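Local coordinates for protein YrbA (Sinorhizobium meliloti 2011, PDB 5NFM) that binds divalent metal cations such as copper through histidines and belongs to the BolA-like family of small proteins, at residues 10-21 / 32-40; 46-54 / 66-74. One frame throughout, in Å; residues are numbered along the deposited sequence. Where two conformers were deposited one is given.

Contact 1: 10-21 / 32-40; sequences IKAGIPGARVTI and AAEVVAEAF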
loop_
_atom_site.group_PDB
_atom_site.type_symbol
_atom_site.label_atom_id
_atom_site.label_comp_id
_atom_site.label_asym_id
_atom_site.label_seq_id
_atom_site.Cartn_x
_atom_site.Cartn_y
_atom_site.Cartn_z
ATOM N N ILE A 10 -3.612 4.816 -2.008
ATOM C CA ILE A 10 -2.600 4.173 -2.837
ATOM C C ILE A 10 -2.905 4.393 -4.311
ATOM O O ILE A 10 -2.011 4.726 -5.103
ATOM C CB ILE A 10 -2.467 2.681 -2.485
ATOM C CG1 ILE A 10 -1.984 2.522 -1.041
ATOM C CG2 ILE A 10 -1.513 2.004 -3.466
ATOM C CD1 ILE A 10 -2.013 1.088 -0.520
ATOM N N LYS A 11 -4.170 4.233 -4.706
ATOM C CA LYS A 11 -4.502 4.361 -6.119
ATOM C C LYS A 11 -4.430 5.800 -6.612
ATOM O O LYS A 11 -4.138 6.026 -7.791
ATOM C CB LYS A 11 -5.851 3.719 -6.387
ATOM C CG LYS A 11 -5.740 2.203 -6.230
ATOM C CD LYS A 11 -7.044 1.476 -6.429
ATOM C CE LYS A 11 -7.522 1.577 -7.858
ATOM N NZ LYS A 11 -8.548 0.535 -8.137
ATOM N N ALA A 12 -4.675 6.777 -5.738
ATOM C CA ALA A 12 -4.493 8.174 -6.126
ATOM C C ALA A 12 -3.014 8.496 -6.302
ATOM O O ALA A 12 -2.630 9.217 -7.232
ATOM C CB ALA A 12 -5.107 9.099 -5.078
ATOM N N GLY A 13 -2.174 7.970 -5.410
ATOM C CA GLY A 13 -0.766 8.320 -5.425
ATOM C C GLY A 13 0.059 7.539 -6.423
ATOM O O GLY A 13 1.114 8.016 -6.856
ATOM N N ILE A 14 -0.394 6.339 -6.787
ATOM C CA ILE A 14 0.304 5.456 -7.720
ATOM C C ILE A 14 -0.694 5.130 -8.827
ATOM O O ILE A 14 -1.334 4.065 -8.818
ATOM C CB ILE A 14 0.848 4.193 -7.027
ATOM C CG1 ILE A 14 1.666 4.569 -5.781
ATOM C CG2 ILE A 14 1.686 3.384 -8.011
ATOM C CD1 ILE A 14 2.223 3.381 -5.018
ATOM N N PRO A 15 -0.868 6.032 -9.793
ATOM C CA PRO A 15 -1.907 5.836 -10.808
ATOM C C PRO A 15 -1.703 4.528 -11.561
ATOM O O PRO A 15 -0.600 4.209 -12.002
ATOM C CB PRO A 15 -1.738 7.056 -11.724
ATOM C CG PRO A 15 -1.101 8.089 -10.867
ATOM C CD PRO A 15 -0.190 7.335 -9.937
ATOM N N GLY A 16 -2.786 3.780 -11.729
ATOM C CA GLY A 16 -2.735 2.508 -12.419
ATOM C C GLY A 16 -2.507 1.306 -11.527
ATOM O O GLY A 16 -2.576 0.169 -12.014
ATOM N N ALA A 17 -2.245 1.512 -10.242
ATOM C CA ALA A 17 -1.960 0.394 -9.355
ATOM C C ALA A 17 -3.195 -0.476 -9.151
ATOM O O ALA A 17 -4.328 0.007 -9.103
ATOM C CB ALA A 17 -1.490 0.907 -7.996
ATOM N N ARG A 18 -2.949 -1.778 -8.999
ATOM C CA ARG A 18 -3.938 -2.727 -8.512
ATOM C C ARG A 18 -3.653 -2.971 -7.037
ATOM O O ARG A 18 -2.516 -3.276 -6.666
ATOM C CB ARG A 18 -3.858 -4.053 -9.269
ATOM C CG ARG A 18 -4.104 -3.947 -10.765
ATOM C CD ARG A 18 -4.648 -5.250 -11.320
ATOM N NE ARG A 18 -3.836 -6.395 -10.919
ATOM C CZ ARG A 18 -2.802 -6.870 -11.608
ATOM N NH1 ARG A 18 -2.435 -6.307 -12.756
ATOM N NH2 ARG A 18 -2.133 -7.918 -11.146
ATOM N N VAL A 19 -4.675 -2.846 -6.202
ATOM C CA VAL A 19 -4.507 -2.882 -4.755
ATOM C C VAL A 19 -5.456 -3.912 -4.159
ATOM O O VAL A 19 -6.643 -3.938 -4.490
ATOM C CB VAL A 19 -4.763 -1.495 -4.142
ATOM C CG1 VAL A 19 -4.616 -1.530 -2.631
ATOM C CG2 VAL A 19 -3.831 -0.469 -4.761
ATOM N N THR A 20 -4.925 -4.730 -3.245
ATOM C CA THR A 20 -5.703 -5.681 -2.460
ATOM C C THR A 20 -5.394 -5.420 -0.990
ATOM O O THR A 20 -4.245 -5.576 -0.573
ATOM C CB THR A 20 -5.309 -7.120 -2.835
ATOM O OG1 THR A 20 -5.449 -7.320 -4.253
ATOM C CG2 THR A 20 -6.150 -8.147 -2.083
ATOM N N ILE A 21 -6.399 -5.011 -0.214
ATOM C CA ILE A 21 -6.235 -4.683 1.205
ATOM C C ILE A 21 -6.946 -5.750 2.026
ATOM O O ILE A 21 -8.140 -5.997 1.809
ATOM C CB ILE A 21 -6.837 -3.299 1.548
ATOM C CG1 ILE A 21 -6.208 -2.172 0.714
ATOM C CG2 ILE A 21 -6.703 -2.990 3.047
ATOM C CD1 ILE A 21 -4.708 -2.061 0.826
ATOM N N ALA A 32 -2.735 -5.584 5.795
ATOM C CA ALA A 32 -1.761 -5.966 4.792
ATOM C C ALA A 32 -2.263 -5.458 3.446
ATOM O O ALA A 32 -3.467 -5.441 3.185
ATOM C CB ALA A 32 -1.566 -7.482 4.757
ATOM N N ALA A 33 -1.336 -5.015 2.607
ATOM C CA ALA A 33 -1.658 -4.499 1.282
ATOM C C ALA A 33 -0.769 -5.157 0.240
ATOM O O ALA A 33 0.450 -5.223 0.415
ATOM C CB ALA A 33 -1.467 -2.981 1.208
ATOM N N GLU A 34 -1.384 -5.621 -0.848
ATOM C CA GLU A 34 -0.662 -5.981 -2.059
ATOM C C GLU A 34 -0.884 -4.873 -3.078
ATOM O O GLU A 34 -2.025 -4.462 -3.310
ATOM C CB GLU A 34 -1.128 -7.313 -2.636
ATOM C CG GLU A 34 -0.337 -7.673 -3.876
ATOM C CD GLU A 34 -0.664 -9.035 -4.412
ATOM O OE1 GLU A 34 -1.612 -9.678 -3.912
ATOM O OE2 GLU A 34 0.045 -9.464 -5.341
ATOM N N VAL A 35 0.212 -4.373 -3.650
ATOM C CA VAL A 35 0.157 -3.295 -4.626
ATOM C C VAL A 35 0.957 -3.728 -5.845
ATOM O O VAL A 35 2.157 -4.015 -5.736
ATOM C CB VAL A 35 0.703 -1.969 -4.064
ATOM C CG1 VAL A 35 0.485 -0.846 -5.061
ATOM C CG2 VAL A 35 0.059 -1.642 -2.716
ATOM N N VAL A 36 0.298 -3.756 -7.001
ATOM C CA VAL A 36 0.906 -4.166 -8.261
ATOM C C VAL A 36 0.866 -2.960 -9.191
ATOM O O VAL A 36 -0.214 -2.422 -9.458
ATOM C CB VAL A 36 0.159 -5.354 -8.886
ATOM C CG1 VAL A 36 0.846 -5.792 -10.171
ATOM C CG2 VAL A 36 0.080 -6.513 -7.907
ATOM N N ALA A 37 2.030 -2.519 -9.669
ATOM C CA ALA A 37 2.089 -1.284 -10.446
ATOM C C ALA A 37 3.254 -1.354 -11.422
ATOM O O ALA A 37 4.350 -1.795 -11.062
ATOM C CB ALA A 37 2.271 -0.067 -9.531
ATOM N N GLU A 38 3.028 -0.868 -12.646
ATOM C CA GLU A 38 4.099 -0.869 -13.638
ATOM C C GLU A 38 5.304 -0.052 -13.181
ATOM O O GLU A 38 6.452 -0.419 -13.483
ATOM C CB GLU A 38 3.567 -0.360 -14.978
ATOM C CG GLU A 38 4.589 -0.467 -16.107
ATOM C CD GLU A 38 5.043 -1.895 -16.375
ATOM O OE1 GLU A 38 4.191 -2.815 -16.281
ATOM O OE2 GLU A 38 6.248 -2.093 -16.673
ATOM N N ALA A 39 5.065 1.042 -12.447
ATOM C CA ALA A 39 6.156 1.882 -11.971
ATOM C C ALA A 39 7.093 1.128 -11.033
ATOM O O ALA A 39 8.209 1.596 -10.776
ATOM C CB ALA A 39 5.585 3.106 -11.259
ATOM N N PHE A 40 6.669 -0.027 -10.516
ATOM C CA PHE A 40 7.519 -0.832 -9.654
ATOM C C PHE A 40 8.538 -1.679 -10.418
ATOM O O PHE A 40 9.480 -2.189 -9.799
ATOM C CB PHE A 40 6.654 -1.764 -8.803
ATOM C CG PHE A 40 5.806 -1.069 -7.750
ATOM C CD1 PHE A 40 5.999 0.256 -7.372
ATOM C CD2 PHE A 40 4.811 -1.797 -7.114
ATOM C CE1 PHE A 40 5.201 0.830 -6.380
ATOM C CE2 PHE A 40 4.023 -1.230 -6.117
ATOM C CZ PHE A 40 4.215 0.085 -5.758
HETATM O O HOH W 1 0.474 0.050 -13.416
HETATM O O HOH W 2 -3.287 -6.259 -5.752
#
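Ile-10 of helix 5-13 and Val-35 of strand 31-36 meet tip to tip, Ile-10 CG2 to Val-35 CG1 at 3.8 Å. This is the packed side of the hairpin formed by strands 18-23 and 31-36. Ala-17 CB sits against the same Val-35 CG1. Further along, Ile-14 puts CG2 on Ala-37 CB and its CD1 near the Phe-40 ring, 3.9 Å from CZ. At the other end Ile-21 CD1 presses on Ala-33 CB at 3.4 Å, closer than two methyl groups normally pack.

On the opposite face Arg-18, Thr-20 and Glu-34 form the looser, wetter side. Val-36 is the buried apolar exception there, touching Ser-72 and Pro-74. Arg-18 runs alongside Val-36 and lays one face of its guanidinium over Val-36 CG1, 3.8 Å from NH2. A chain bend at chi3 (-51°) turns the group that way. One water links Thr-20 OG1 with Glu-34 O.

Four backbone bonds pair Arg-18 with Val-36 and Thr-20 with Glu-34 in both directions. Arg-18 N to Val-36 O is 2.8 Å, nearly straight at 167°. These bonds set the antiparallel register, while one face is apolar toward helix 5-13 and the other mixes polar and charged groups with the buried Val-36.

Contact 2: 46-54 / 66-74; sequences VQQHQMVYN and ALALQTSAP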
loop_
_atom_site.group_PDB
_atom_site.type_symbol
_atom_site.label_atom_id
_atom_site.label_comp_id
_atom_site.label_asym_id
_atom_site.label_seq_id
_atom_site.Cartn_x
_atom_site.Cartn_y
_atom_site.Cartn_z
ATOM N N VAL A 46 12.498 -2.437 -1.338
ATOM C CA VAL A 46 12.616 -1.261 -0.479
ATOM C C VAL A 46 12.144 -0.003 -1.220
ATOM O O VAL A 46 11.419 0.836 -0.660
ATOM C CB VAL A 46 14.063 -1.151 0.056
ATOM C CG1 VAL A 46 14.335 0.197 0.708
ATOM C CG2 VAL A 46 14.335 -2.285 1.048
ATOM N N GLN A 47 12.543 0.146 -2.488
ATOM C CA GLN A 47 12.119 1.300 -3.285
ATOM C C GLN A 47 10.611 1.289 -3.547
ATOM O O GLN A 47 9.957 2.346 -3.528
ATOM C CB GLN A 47 12.873 1.318 -4.618
ATOM C CG GLN A 47 14.346 1.682 -4.485
ATOM C CD GLN A 47 15.125 1.470 -5.771
ATOM O OE1 GLN A 47 14.808 0.598 -6.586
ATOM N NE2 GLN A 47 16.185 2.241 -5.936
ATOM N N GLN A 48 10.050 0.112 -3.830
ATOM C CA GLN A 48 8.612 0.002 -4.064
ATOM C C GLN A 48 7.838 0.363 -2.801
ATOM O O GLN A 48 6.837 1.091 -2.843
ATOM C CB GLN A 48 8.263 -1.427 -4.493
ATOM C CG GLN A 48 8.883 -1.826 -5.820
ATOM C CD GLN A 48 8.862 -3.330 -6.072
ATOM O OE1 GLN A 48 8.588 -4.130 -5.172
ATOM N NE2 GLN A 48 9.158 -3.724 -7.304
ATOM N N HIS A 49 8.281 -0.174 -1.663
ATOM C CA HIS A 49 7.581 0.110 -0.418
ATOM C C HIS A 49 7.656 1.594 -0.082
ATOM O O HIS A 49 6.678 2.169 0.409
ATOM C CB HIS A 49 8.099 -0.783 0.706
ATOM C CG HIS A 49 7.809 -2.226 0.458
ATOM N ND1 HIS A 49 8.097 -3.219 1.365
ATOM C CD2 HIS A 49 7.283 -2.837 -0.634
ATOM C CE1 HIS A 49 7.756 -4.383 0.833
ATOM N NE2 HIS A 49 7.269 -4.182 -0.381
ATOM N N GLN A 50 8.787 2.245 -0.387
ATOM C CA GLN A 50 8.883 3.690 -0.196
ATOM C C GLN A 50 7.775 4.424 -0.954
ATOM O O GLN A 50 7.196 5.395 -0.444
ATOM C CB GLN A 50 10.267 4.187 -0.640
ATOM C CG GLN A 50 10.476 5.681 -0.412
ATOM C CD GLN A 50 10.466 6.017 1.068
ATOM O OE1 GLN A 50 11.303 5.507 1.831
ATOM N NE2 GLN A 50 9.521 6.846 1.496
ATOM N N MET A 51 7.499 4.004 -2.193
ATOM C CA MET A 51 6.440 4.648 -2.972
ATOM C C MET A 51 5.079 4.480 -2.308
ATOM O O MET A 51 4.238 5.390 -2.366
ATOM C CB MET A 51 6.410 4.085 -4.391
ATOM C CG MET A 51 7.644 4.458 -5.190
ATOM S SD MET A 51 7.647 3.748 -6.844
ATOM C CE MET A 51 6.311 4.665 -7.597
ATOM N N VAL A 52 4.827 3.316 -1.697
ATOM C CA VAL A 52 3.557 3.106 -1.004
ATOM C C VAL A 52 3.475 3.980 0.248
ATOM O O VAL A 52 2.449 4.625 0.495
ATOM C CB VAL A 52 3.332 1.616 -0.685
ATOM C CG1 VAL A 52 1.989 1.448 0.041
ATOM C CG2 VAL A 52 3.352 0.780 -1.968
ATOM N N TYR A 53 4.548 4.026 1.054
ATOM C CA TYR A 53 4.528 4.924 2.204
ATOM C C TYR A 53 4.254 6.358 1.752
ATOM O O TYR A 53 3.453 7.077 2.368
ATOM C CB TYR A 53 5.842 4.862 3.003
ATOM C CG TYR A 53 6.161 3.506 3.596
ATOM C CD1 TYR A 53 5.223 2.807 4.346
ATOM C CD2 TYR A 53 7.413 2.934 3.414
ATOM C CE1 TYR A 53 5.523 1.567 4.889
ATOM C CE2 TYR A 53 7.720 1.694 3.942
ATOM C CZ TYR A 53 6.776 1.007 4.676
ATOM O OH TYR A 53 7.115 -0.223 5.187
ATOM N N ASN A 54 4.905 6.793 0.670
ATOM C CA ASN A 54 4.670 8.150 0.181
ATOM C C ASN A 54 3.191 8.368 -0.130
ATOM O O ASN A 54 2.637 9.431 0.170
ATOM C CB ASN A 54 5.473 8.420 -1.094
ATOM C CG ASN A 54 6.967 8.503 -0.864
ATOM O OD1 ASN A 54 7.448 8.532 0.275
ATOM N ND2 ASN A 54 7.711 8.556 -1.960
ATOM N N ALA A 66 1.875 -1.179 10.792
ATOM C CA ALA A 66 0.436 -1.330 10.656
ATOM C C ALA A 66 -0.011 -1.601 9.228
ATOM O O ALA A 66 -1.177 -1.953 9.026
ATOM C CB ALA A 66 -0.289 -0.098 11.207
ATOM N N LEU A 67 0.877 -1.445 8.242
ATOM C CA LEU A 67 0.557 -1.757 6.846
ATOM C C LEU A 67 1.655 -2.672 6.301
ATOM O O LEU A 67 2.696 -2.202 5.827
ATOM C CB LEU A 67 0.419 -0.478 6.016
ATOM C CG LEU A 67 -0.133 -0.702 4.604
ATOM C CD1 LEU A 67 -1.559 -1.234 4.641
ATOM C CD2 LEU A 67 -0.062 0.586 3.809
ATOM N N ALA A 68 1.427 -3.985 6.384
ATOM C CA ALA A 68 2.395 -4.966 5.901
ATOM C C ALA A 68 2.269 -5.082 4.383
ATOM O O ALA A 68 1.170 -5.291 3.866
ATOM C CB ALA A 68 2.129 -6.319 6.556
ATOM N N LEU A 69 3.390 -4.968 3.673
ATOM C CA LEU A 69 3.372 -4.723 2.238
ATOM C C LEU A 69 3.882 -5.894 1.401
ATOM O O LEU A 69 4.861 -6.567 1.752
ATOM C CB LEU A 69 4.224 -3.496 1.891
ATOM C CG LEU A 69 3.724 -2.161 2.457
ATOM C CD1 LEU A 69 4.714 -1.045 2.169
ATOM C CD2 LEU A 69 2.352 -1.806 1.903
ATOM N N GLN A 70 3.222 -6.086 0.263
ATOM C CA GLN A 70 3.686 -6.952 -0.809
ATOM C C GLN A 70 3.529 -6.166 -2.100
ATOM O O GLN A 70 2.438 -5.662 -2.385
ATOM C CB GLN A 70 2.823 -8.218 -0.840
ATOM C CG GLN A 70 3.010 -9.156 -2.000
ATOM C CD GLN A 70 1.999 -10.293 -1.956
ATOM O OE1 GLN A 70 1.175 -10.373 -1.043
ATOM N NE2 GLN A 70 2.052 -11.172 -2.948
ATOM N N THR A 71 4.609 -6.040 -2.866
ATOM C CA THR A 71 4.583 -5.253 -4.084
ATOM C C THR A 71 5.219 -6.022 -5.232
ATOM O O THR A 71 6.085 -6.881 -5.039
ATOM C CB THR A 71 5.309 -3.909 -3.879
ATOM O OG1 THR A 71 6.600 -4.141 -3.315
ATOM C CG2 THR A 71 4.527 -2.999 -2.939
ATOM N N SER A 72 4.801 -5.673 -6.447
ATOM C CA SER A 72 5.339 -6.302 -7.645
ATOM C C SER A 72 4.919 -5.481 -8.856
ATOM O O SER A 72 4.030 -4.627 -8.786
ATOM C CB SER A 72 4.820 -7.735 -7.798
ATOM O OG SER A 72 3.402 -7.739 -7.826
ATOM N N ALA A 73 5.565 -5.771 -9.980
ATOM C CA ALA A 73 5.128 -5.263 -11.266
ATOM C C ALA A 73 4.143 -6.244 -11.903
ATOM O O ALA A 73 4.182 -7.443 -11.615
ATOM C CB ALA A 73 6.326 -5.072 -12.194
ATOM N N PRO A 74 3.263 -5.765 -12.790
ATOM C CA PRO A 74 2.263 -6.652 -13.398
ATOM C C PRO A 74 2.863 -7.856 -14.110
ATOM O O PRO A 74 3.855 -7.761 -14.838
ATOM C CB PRO A 74 1.532 -5.733 -14.386
ATOM C CG PRO A 74 1.659 -4.373 -13.779
ATOM C CD PRO A 74 3.024 -4.354 -13.147
HETATM O O HOH W 3 8.735 -6.812 -4.282
HETATM O O HOH W 4 7.151 -6.800 -1.729
HETATM O O HOH W 5 5.246 -1.583 6.420
#
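Thr-71 holds OG1 between its backbone N and carbonyl carbon (chi1 51°), while Gln-48 keeps CG beside its own N and then runs extended. The two side chains run antiparallel past one another. Thr-71 OG1 donates to Gln-48 OE1 at 2.7 Å, and the hydroxyl comes in from outside the plane of the amide. A water donates to both Gln-48 OE1 and Thr-71 O, giving the amide oxygen a second donor. Gln-48 NE2 is held by Phe-40 O, which fixes the rotation of the amide.

His-49 lies over Leu-69. Leu-69 CB sits 3.8 Å from the ring centroid and only 7° off its normal, a CH-pi contact over the face. The ring turns an edge to Thr-71, with His-49 NE2 3.0 Å from Thr-71 OG1. A second water, in the ring plane, bonds to His-49 NE2 and accepts from Thr-71 N.

Helix 45-56 crosses strand 67-72, an outer strand of the mixed three-stranded sheet, in the alpha/beta packing of the BolA-like fold. The short segments make an angle of 115°.

An alanine in place of His-49 would probably leave Leu-69 CB without its ring cover and the water on Thr-71 N without its histidine partner.

Deeper in, Val-52 CG1 meets Leu-69 CD2 at 3.8 Å, and Val-52 CG2 faces Thr-71 CG2 tip to tip. Tyr-53 crosses Leu-69 near CD1, which lies 3.8 Å from Tyr-53 CZ. Past the ring, a third water joins Tyr-53 OH to Leu-67 O, 2.7 Å from that carbonyl oxygen.

Contacts 1 and 2 share one sheet, and their centres lie 8 Å apart. Its middle strand, 31-36, is antiparallel to 18-23 and parallel to 67-72. Ala-33 N lies 2.8 Å from Ala-68 O, and Val-35 N lies 2.9 Å from Gln-70 O, both probable hydrogen bonds. Phe-40 touches Val-52 and Thr-71, and Ile-10 reaches Val-52, so the apolar sides merge. Both metals lie near the same end of the sheet, outside the contacts. The lithium ion (Asp-23, Leu-24, Asp-27, His-30) shares His-30 with copper, which His-65 also binds. The side chain of Ala-32 is about 8 Å from the lithium ion, and that of Leu-67 about 10 Å from the copper ion.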